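Local coordinates for protein N-formylglutamate amidohydrolase (PDB 2Q7S) that binds a zinc ion and probably works as a hydrolase of the N-formylglutamate amidohydrolase type, at residues Leu210-Leu215 and Val222-Pro227; Arg216-Thr221 and Gln272-Leu277. One frame throughout, in Å; residues are numbered along the deposited sequence. Where two conformers were deposited one is given.

Contact 1: residues Leu210-Leu215 and Val222-Pro227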
ATOM      1  N   LEU A 210      -9.758  17.412  -0.451  1.00 15.74           N
ATOM      2  CA  LEU A 210     -10.917  16.686  -1.009  1.00 17.53           C
ATOM      3  C   LEU A 210     -11.150  15.380  -0.265  1.00 15.51           C
ATOM      4  O   LEU A 210     -12.226  15.156   0.257  1.00 14.56           O
ATOM      5  CB  LEU A 210     -10.745  16.422  -2.519  1.00 17.19           C
ATOM      6  CG  LEU A 210     -11.910  15.828  -3.346  1.00 21.01           C
ATOM      7  CD1 LEU A 210     -13.295  16.364  -2.932  1.00 17.40           C
ATOM      8  CD2 LEU A 210     -11.685  16.147  -4.797  1.00 17.23           C
ATOM      9  N   VAL A 211     -10.135  14.532  -0.193  1.00 15.23           N
ATOM     10  CA  VAL A 211     -10.308  13.205   0.408  1.00 16.66           C
ATOM     11  C   VAL A 211     -10.693  13.324   1.890  1.00 17.46           C
ATOM     12  O   VAL A 211     -11.634  12.672   2.362  1.00 17.24           O
ATOM     13  CB  VAL A 211      -9.033  12.316   0.232  1.00 18.09           C
ATOM     14  CG1 VAL A 211      -9.142  11.049   1.066  1.00 15.47           C
ATOM     15  CG2 VAL A 211      -8.782  11.996  -1.277  1.00 16.00           C
ATOM     16  N   GLU A 212      -9.978  14.178   2.612  1.00 15.52           N
ATOM     17  CA  GLU A 212     -10.275  14.404   4.024  1.00 15.98           C
ATOM     18  C   GLU A 212     -11.741  14.843   4.255  1.00 14.31           C
ATOM     19  O   GLU A 212     -12.420  14.342   5.118  1.00 14.91           O
ATOM     20  CB  GLU A 212      -9.310  15.469   4.562  1.00 14.19           C
ATOM     21  CG  GLU A 212      -9.527  15.875   6.003  1.00  7.66           C
ATOM     22  CD  GLU A 212      -8.504  16.925   6.418  1.00 17.92           C
ATOM     23  OE1 GLU A 212      -8.722  18.082   6.027  1.00 24.53           O
ATOM     24  OE2 GLU A 212      -7.476  16.588   7.064  1.00 21.70           O
ATOM     25  N   ARG A 213     -12.167  15.855   3.512  1.00 18.03           N
ATOM     26  CA  ARG A 213     -13.500  16.452   3.637  1.00 17.40           C
ATOM     27  C   ARG A 213     -14.589  15.441   3.277  1.00 16.72           C
ATOM     28  O   ARG A 213     -15.562  15.276   4.004  1.00 14.30           O
ATOM     29  CB  ARG A 213     -13.597  17.682   2.727  1.00 17.44           C
ATOM     30  CG  ARG A 213     -14.995  18.315   2.614  1.00 18.14           C
ATOM     31  CD  ARG A 213     -14.952  19.648   1.869  1.00 24.46           C
ATOM     32  NE  ARG A 213     -14.441  19.544   0.486  1.00 38.03           N
ATOM     33  CZ  ARG A 213     -13.291  20.070   0.022  1.00 45.40           C
ATOM     34  NH1 ARG A 213     -12.460  20.777   0.811  1.00 46.05           N
ATOM     35  NH2 ARG A 213     -12.957  19.891  -1.261  1.00 44.01           N
ATOM     36  N   GLU A 214     -14.424  14.755   2.159  1.00 14.20           N
ATOM     37  CA  GLU A 214     -15.421  13.740   1.737  1.00 13.91           C
ATOM     38  C   GLU A 214     -15.566  12.628   2.791  1.00 13.98           C
ATOM     39  O   GLU A 214     -16.666  12.272   3.150  1.00 12.23           O
ATOM     40  CB  GLU A 214     -15.059  13.167   0.360  1.00 14.49           C
ATOM     41  CG  GLU A 214     -15.213  14.205  -0.773  1.00 19.83           C
ATOM     42  CD  GLU A 214     -16.673  14.528  -1.073  1.00 25.45           C
ATOM     43  OE1 GLU A 214     -17.491  13.586  -1.008  1.00 18.76           O
ATOM     44  OE2 GLU A 214     -17.001  15.719  -1.344  1.00 27.18           O
ATOM     45  N   LEU A 215     -14.448  12.123   3.332  1.00 13.33           N
ATOM     46  CA  LEU A 215     -14.500  11.079   4.357  1.00 13.03           C
ATOM     47  C   LEU A 215     -15.081  11.529   5.676  1.00 11.19           C
ATOM     48  O   LEU A 215     -15.886  10.816   6.252  1.00 14.39           O
ATOM     49  CB  LEU A 215     -13.094  10.456   4.588  1.00 13.37           C
ATOM     50  CG  LEU A 215     -12.644   9.587   3.413  1.00 18.17           C
ATOM     51  CD1 LEU A 215     -11.303   9.077   3.654  1.00 16.61           C
ATOM     52  CD2 LEU A 215     -13.596   8.425   3.108  1.00 14.25           C
ATOM     53  N   VAL A 222     -10.398  11.294  10.203  1.00 15.78           N
ATOM     54  CA  VAL A 222      -9.266  11.360   9.270  1.00 13.75           C
ATOM     55  C   VAL A 222      -8.134  12.091  10.012  1.00 15.09           C
ATOM     56  O   VAL A 222      -8.385  13.108  10.656  1.00 17.09           O
ATOM     57  CB  VAL A 222      -9.627  12.077   7.928  1.00 13.92           C
ATOM     58  CG1 VAL A 222      -8.437  12.106   6.952  1.00 10.51           C
ATOM     59  CG2 VAL A 222     -10.852  11.437   7.264  1.00 11.94           C
ATOM     60  N   ALA A 223      -6.932  11.520   9.984  1.00 12.51           N
ATOM     61  CA  ALA A 223      -5.700  12.170  10.484  1.00 16.16           C
ATOM     62  C   ALA A 223      -4.736  12.253   9.308  1.00 18.10           C
ATOM     63  O   ALA A 223      -4.730  11.357   8.460  1.00 19.46           O
ATOM     64  CB  ALA A 223      -5.033  11.341  11.645  1.00 15.32           C
ATOM     65  N   ARG A 224      -3.941  13.319   9.252  1.00 16.86           N
ATOM     66  CA  ARG A 224      -2.854  13.430   8.275  1.00 19.95           C
ATOM     67  C   ARG A 224      -1.566  13.095   8.998  1.00 17.58           C
ATOM     68  O   ARG A 224      -1.342  13.573  10.104  1.00 15.93           O
ATOM     69  CB  ARG A 224      -2.751  14.860   7.726  1.00 18.12           C
ATOM     70  CG  ARG A 224      -3.993  15.286   6.945  1.00 21.89           C
ATOM     71  CD  ARG A 224      -3.762  16.605   6.194  1.00 22.06           C
ATOM     72  NE  ARG A 224      -5.022  17.152   5.679  1.00 16.70           N
ATOM     73  CZ  ARG A 224      -5.103  18.031   4.690  1.00 21.87           C
ATOM     74  NH1 ARG A 224      -4.005  18.467   4.081  1.00 26.46           N
ATOM     75  NH2 ARG A 224      -6.291  18.441   4.270  1.00 16.51           N
ATOM     76  N   ASN A 225      -0.726  12.289   8.364  1.00 15.32           N
ATOM     77  CA  ASN A 225       0.684  12.101   8.790  1.00 15.71           C
ATOM     78  C   ASN A 225       0.880  11.639  10.226  1.00 14.15           C
ATOM     79  O   ASN A 225       1.902  11.940  10.865  1.00 19.17           O
ATOM     80  CB  ASN A 225       1.488  13.361   8.465  1.00 13.56           C
ATOM     81  CG  ASN A 225       1.496  13.640   6.968  1.00 22.17           C
ATOM     82  OD1 ASN A 225       2.056  12.870   6.210  1.00 18.62           O
ATOM     83  ND2 ASN A 225       0.805  14.688   6.538  1.00 15.33           N
ATOM     84  N   ASP A 226      -0.062  10.828  10.688  1.00 12.66           N
ATOM     85  CA  ASP A 226      -0.168  10.417  12.095  1.00 13.91           C
ATOM     86  C   ASP A 226      -0.906   9.056  12.192  1.00 16.30           C
ATOM     87  O   ASP A 226      -2.135   9.007  12.047  1.00 16.51           O
ATOM     88  CB  ASP A 226      -0.931  11.480  12.860  1.00 15.98           C
ATOM     89  CG  ASP A 226      -0.973  11.220  14.358  1.00 21.52           C
ATOM     90  OD1 ASP A 226      -0.403  10.199  14.806  1.00 23.76           O
ATOM     91  OD2 ASP A 226      -1.563  12.049  15.092  1.00 26.62           O
ATOM     92  N   PRO A 227      -0.163   7.948  12.406  1.00 16.77           N
ATOM     93  CA  PRO A 227       1.286   7.799  12.562  1.00 17.83           C
ATOM     94  C   PRO A 227       2.033   7.533  11.236  1.00 17.21           C
ATOM     95  O   PRO A 227       3.244   7.437  11.263  1.00 19.71           O
ATOM     96  CB  PRO A 227       1.408   6.583  13.480  1.00 15.66           C
ATOM     97  CG  PRO A 227       0.212   5.729  13.064  1.00 14.35           C
ATOM     98  CD  PRO A 227      -0.839   6.641  12.531  1.00 16.14           C
TER
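Glu212 sends its CG anti to the backbone N (chi1 177°) and runs on extended, which carries its carboxylate off helix 205-217 to Arg224; the arginine, with CG beside its own backbone N, stretches straight from CG to NE and brings the guanidinium back toward the helix. The two side chains meet at about a right angle. Arg224 grips the carboxylate side-on: NE gives a nearly straight bond to Glu212 OE2 at 2.9 Å, and NH2 reaches Glu212 OE1 at 3.0 Å. Both oxygens lie near the guanidinium plane, yet the nitrogens come at them from above the carboxylate plane, since the two flat groups are turned 49° apart. A glutamate suits this place because two methylenes let the acid clear the helix, while the long, extended arginine carries its charge from the strand to the acid.

Nearer the two backbones, the contact is apolar. Val222, a beta-branched residue well suited to a strand, spreads its two methyls along the helix: CG2 packs on Leu215 CB at 3.6 Å, and CG1 lies 4.0 Å from Glu212 CG, the aliphatic part of the acid. Leu215 and Val222 also touch Phe193 and Leu195 respectively on the neighbouring strand 193-196. The contact joins the helix and the second strand of a beta-alpha-beta unit (strand 193-196, helix 205-217, strand 222-224), in which residues 210-215 run nearly antiparallel (159°) to residues 222-224 of the edge strand.

Arg224 NH2 has a second acid partner in Asp209, about one turn earlier on the helix. One cation therefore spans two carboxylates, which probably offsets their mutual repulsion, keeps both ionised, and fastens the sheet edge to the helix.

Contact 2: residues Arg216-Thr221 and Gln272-Leu277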
ATOM      1  N   ARG A 216     -14.679  12.711   6.173  1.00 12.05           N
ATOM      2  CA  ARG A 216     -15.325  13.304   7.363  1.00  9.97           C
ATOM      3  C   ARG A 216     -16.810  13.584   7.165  1.00 11.54           C
ATOM      4  O   ARG A 216     -17.587  13.440   8.080  1.00 11.78           O
ATOM      5  CB  ARG A 216     -14.607  14.593   7.802  1.00  9.95           C
ATOM      6  CG  ARG A 216     -13.247  14.333   8.360  1.00  9.85           C
ATOM      7  CD  ARG A 216     -12.505  15.632   8.585  1.00 11.43           C
ATOM      8  NE  ARG A 216     -11.277  15.373   9.308  1.00 16.68           N
ATOM      9  CZ  ARG A 216     -10.342  16.292   9.560  1.00 20.82           C
ATOM     10  NH1 ARG A 216     -10.443  17.530   9.089  1.00 19.91           N
ATOM     11  NH2 ARG A 216      -9.262  15.951  10.241  1.00 23.00           N
ATOM     12  N   GLU A 217     -17.222  13.950   5.973  1.00 11.29           N
ATOM     13  CA  GLU A 217     -18.659  14.150   5.729  1.00 19.26           C
ATOM     14  C   GLU A 217     -19.470  12.854   5.830  1.00 17.45           C
ATOM     15  O   GLU A 217     -20.626  12.900   6.166  1.00 16.97           O
ATOM     16  CB  GLU A 217     -18.886  14.890   4.403  1.00 18.20           C
ATOM     17  CG  GLU A 217     -18.428  16.346   4.521  1.00 28.50           C
ATOM     18  CD  GLU A 217     -18.675  17.217   3.281  1.00 27.89           C
ATOM     19  OE1 GLU A 217     -19.268  16.716   2.297  1.00 40.13           O
ATOM     20  OE2 GLU A 217     -18.260  18.410   3.319  1.00 31.46           O
ATOM     21  N   LYS A 218     -18.832  11.706   5.599  1.00 18.93           N
ATOM     22  CA  LYS A 218     -19.493  10.389   5.639  1.00 20.24           C
ATOM     23  C   LYS A 218     -19.404   9.775   7.043  1.00 20.48           C
ATOM     24  O   LYS A 218     -19.909   8.679   7.293  1.00 21.29           O
ATOM     25  CB  LYS A 218     -18.862   9.443   4.600  1.00 18.72           C
ATOM     26  CG  LYS A 218     -19.118   9.836   3.124  1.00 20.75           C
ATOM     27  CD  LYS A 218     -18.053   9.256   2.180  1.00 25.82           C
ATOM     28  CE  LYS A 218     -18.364   9.350   0.664  1.00 19.69           C
ATOM     29  NZ  LYS A 218     -18.823  10.725   0.229  1.00 22.54           N
ATOM     30  N   GLY A 219     -18.729  10.480   7.946  1.00 17.84           N
ATOM     31  CA  GLY A 219     -18.699  10.121   9.342  1.00 16.19           C
ATOM     32  C   GLY A 219     -17.407   9.514   9.825  1.00 13.32           C
ATOM     33  O   GLY A 219     -17.329   9.101  10.969  1.00 11.37           O
ATOM     34  N   TYR A 220     -16.402   9.434   8.962  1.00  9.90           N
ATOM     35  CA  TYR A 220     -15.117   8.798   9.323  1.00  8.81           C
ATOM     36  C   TYR A 220     -14.211   9.854   9.951  1.00 11.48           C
ATOM     37  O   TYR A 220     -14.320  11.033   9.659  1.00 16.39           O
ATOM     38  CB  TYR A 220     -14.460   8.192   8.072  1.00 10.32           C
ATOM     39  CG  TYR A 220     -15.285   7.105   7.413  1.00 12.63           C
ATOM     40  CD1 TYR A 220     -15.322   5.828   7.943  1.00 10.58           C
ATOM     41  CD2 TYR A 220     -16.082   7.384   6.310  1.00 11.98           C
ATOM     42  CE1 TYR A 220     -16.060   4.835   7.334  1.00 17.34           C
ATOM     43  CE2 TYR A 220     -16.858   6.410   5.709  1.00 14.73           C
ATOM     44  CZ  TYR A 220     -16.857   5.131   6.231  1.00 14.81           C
ATOM     45  OH  TYR A 220     -17.617   4.117   5.676  1.00 16.26           O
ATOM     46  N   THR A 221     -13.331   9.437  10.833  1.00 16.47           N
ATOM     47  CA  THR A 221     -12.279  10.308  11.352  1.00 16.17           C
ATOM     48  C   THR A 221     -11.097  10.176  10.411  1.00 17.64           C
ATOM     49  O   THR A 221     -10.884   9.102   9.800  1.00 18.25           O
ATOM     50  CB  THR A 221     -11.917   9.932  12.813  1.00 14.62           C
ATOM     51  OG1 THR A 221     -11.535   8.555  12.867  1.00 17.11           O
ATOM     52  CG2 THR A 221     -13.161  10.172  13.728  1.00  9.87           C
ATOM     53  N   GLN A 272     -16.927  -0.063   1.316  1.00 16.64           N
ATOM     54  CA  GLN A 272     -16.688  -0.195  -0.123  1.00 15.85           C
ATOM     55  C   GLN A 272     -17.578   0.800  -0.882  1.00 16.73           C
ATOM     56  O   GLN A 272     -17.140   1.445  -1.812  1.00 17.56           O
ATOM     57  CB  GLN A 272     -17.038  -1.616  -0.579  1.00 13.50           C
ATOM     58  CG  GLN A 272     -16.658  -1.951  -2.025  1.00 16.41           C
ATOM     59  CD  GLN A 272     -17.014  -3.388  -2.398  1.00 16.63           C
ATOM     60  OE1 GLN A 272     -18.162  -3.806  -2.272  1.00 15.99           O
ATOM     61  NE2 GLN A 272     -16.017  -4.156  -2.830  1.00 14.99           N
ATOM     62  N   ARG A 273     -18.829   0.895  -0.478  1.00 16.38           N
ATOM     63  CA  ARG A 273     -19.777   1.853  -1.083  1.00 18.72           C
ATOM     64  C   ARG A 273     -19.274   3.293  -0.906  1.00 17.27           C
ATOM     65  O   ARG A 273     -19.119   4.033  -1.858  1.00 18.09           O
ATOM     66  CB  ARG A 273     -21.164   1.663  -0.472  1.00 17.06           C
ATOM     67  CG  ARG A 273     -22.184   2.735  -0.895  1.00 23.57           C
ATOM     68  CD  ARG A 273     -22.367   3.844   0.182  1.00 37.90           C
ATOM     69  NE  ARG A 273     -22.972   3.487   1.495  1.00 43.04           N
ATOM     70  CZ  ARG A 273     -23.702   2.401   1.825  1.00 49.02           C
ATOM     71  NH1 ARG A 273     -24.009   1.420   0.964  1.00 50.42           N
ATOM     72  NH2 ARG A 273     -24.150   2.285   3.077  1.00 37.32           N
ATOM     73  N   ASP A 274     -18.936   3.656   0.318  1.00 18.92           N
ATOM     74  CA  ASP A 274     -18.335   4.968   0.587  1.00 18.18           C
ATOM     75  C   ASP A 274     -17.079   5.258  -0.242  1.00 15.35           C
ATOM     76  O   ASP A 274     -16.901   6.374  -0.752  1.00 13.55           O
ATOM     77  CB  ASP A 274     -18.048   5.139   2.075  1.00 13.60           C
ATOM     78  CG  ASP A 274     -19.303   5.256   2.892  1.00 21.66           C
ATOM     79  OD1 ASP A 274     -20.417   5.352   2.313  1.00 15.01           O
ATOM     80  OD2 ASP A 274     -19.178   5.238   4.123  1.00 14.46           O
ATOM     81  N   LEU A 275     -16.209   4.263  -0.397  1.00 17.87           N
ATOM     82  CA  LEU A 275     -15.010   4.435  -1.220  1.00 15.19           C
ATOM     83  C   LEU A 275     -15.281   4.510  -2.713  1.00 13.40           C
ATOM     84  O   LEU A 275     -14.546   5.149  -3.421  1.00 15.96           O
ATOM     85  CB  LEU A 275     -13.965   3.346  -0.939  1.00 15.48           C
ATOM     86  CG  LEU A 275     -13.319   3.325   0.425  1.00 15.66           C
ATOM     87  CD1 LEU A 275     -12.414   2.079   0.640  1.00 12.15           C
ATOM     88  CD2 LEU A 275     -12.547   4.642   0.616  1.00 20.16           C
ATOM     89  N   THR A 276     -16.327   3.821  -3.209  1.00 15.46           N
ATOM     90  CA  THR A 276     -16.779   4.002  -4.569  1.00 12.84           C
ATOM     91  C   THR A 276     -17.213   5.433  -4.846  1.00 12.96           C
ATOM     92  O   THR A 276     -16.846   6.033  -5.851  1.00 12.06           O
ATOM     93  CB  THR A 276     -17.903   3.023  -4.912  1.00 13.22           C
ATOM     94  OG1 THR A 276     -17.352   1.703  -4.940  1.00 15.74           O
ATOM     95  CG2 THR A 276     -18.456   3.332  -6.227  1.00 14.23           C
ATOM     96  N   LEU A 277     -18.056   5.962  -3.968  1.00 13.86           N
ATOM     97  CA  LEU A 277     -18.485   7.351  -4.053  0.50 12.73           C
ATOM     98  C   LEU A 277     -17.308   8.323  -3.892  1.00 11.50           C
ATOM     99  O   LEU A 277     -17.262   9.343  -4.588  1.00 15.82           O
ATOM    100  CB  LEU A 277     -19.590   7.651  -3.031  0.50 13.43           C
ATOM    101  CG  LEU A 277     -21.067   7.309  -3.307  0.50 13.25           C
ATOM    102  CD1 LEU A 277     -21.784   8.345  -4.154  0.50  7.84           C
ATOM    103  CD2 LEU A 277     -21.252   5.952  -3.914  0.50 15.26           C
TER
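This is a polar surface contact between the end of one helix and the side of another: the segment 216-221, where helix 205-217 stops and the chain turns toward the edge strand, meets the C-terminal helix 267-289. The helix closes with a Schellman motif. Gly219 bonds through its N to Arg216 O at 3.2 Å, and Tyr220 N reaches back to Leu215 O at 3.1 Å; the phi of Gly219, 106°, is one that glycine, with no CB, adopts easily.

The turn aims two side chains at Asp274. Lys218 and Asp274 slide past each other in opposite directions, with Lys218 CE 3.6 Å from the backbone Asp274 O. The lysine thus contributes its long aliphatic arm, for its NZ stays 6.0 Å from Asp274 OD1, too far for a salt bridge, and makes a long, weak ion pair with Glu214.

Tyr220 is long enough to span the gap between the two elements, and its ring also meets Phe193 edge-to-face. Within the C-terminal helix, Arg273 NE forms a salt bridge with Asp274 OD1, leaving the other oxygen for the tyrosine. Asp274 OD2 lies at the ring's edge, near its plane, with the carboxylate turned 80° from the ring; Tyr220 OH donates to Asp274 OD2 at 2.5 Å, so short that the exact length is doubtful.

From the N terminus, the chain runs through strand 193-196 into helix 205-217, whose residues 210-215 supply the first half of contact 1. The next six residues, 216-221, finish the helix and turn; contact 1 closes this short loop when the chain returns as strand 222-224, the edge of the main sheet. Those same six residues are the first half of contact 2, which closes a loop of fifty residues, passing through strand 244-252, upon reaching helix 267-289. The segments alternate, so the two contacts cross. Arg216 NH2 joins them directly by a probable hydrogen bond to Val222 O. Together they tie the helix to the sheet edge and to the C-terminal helix.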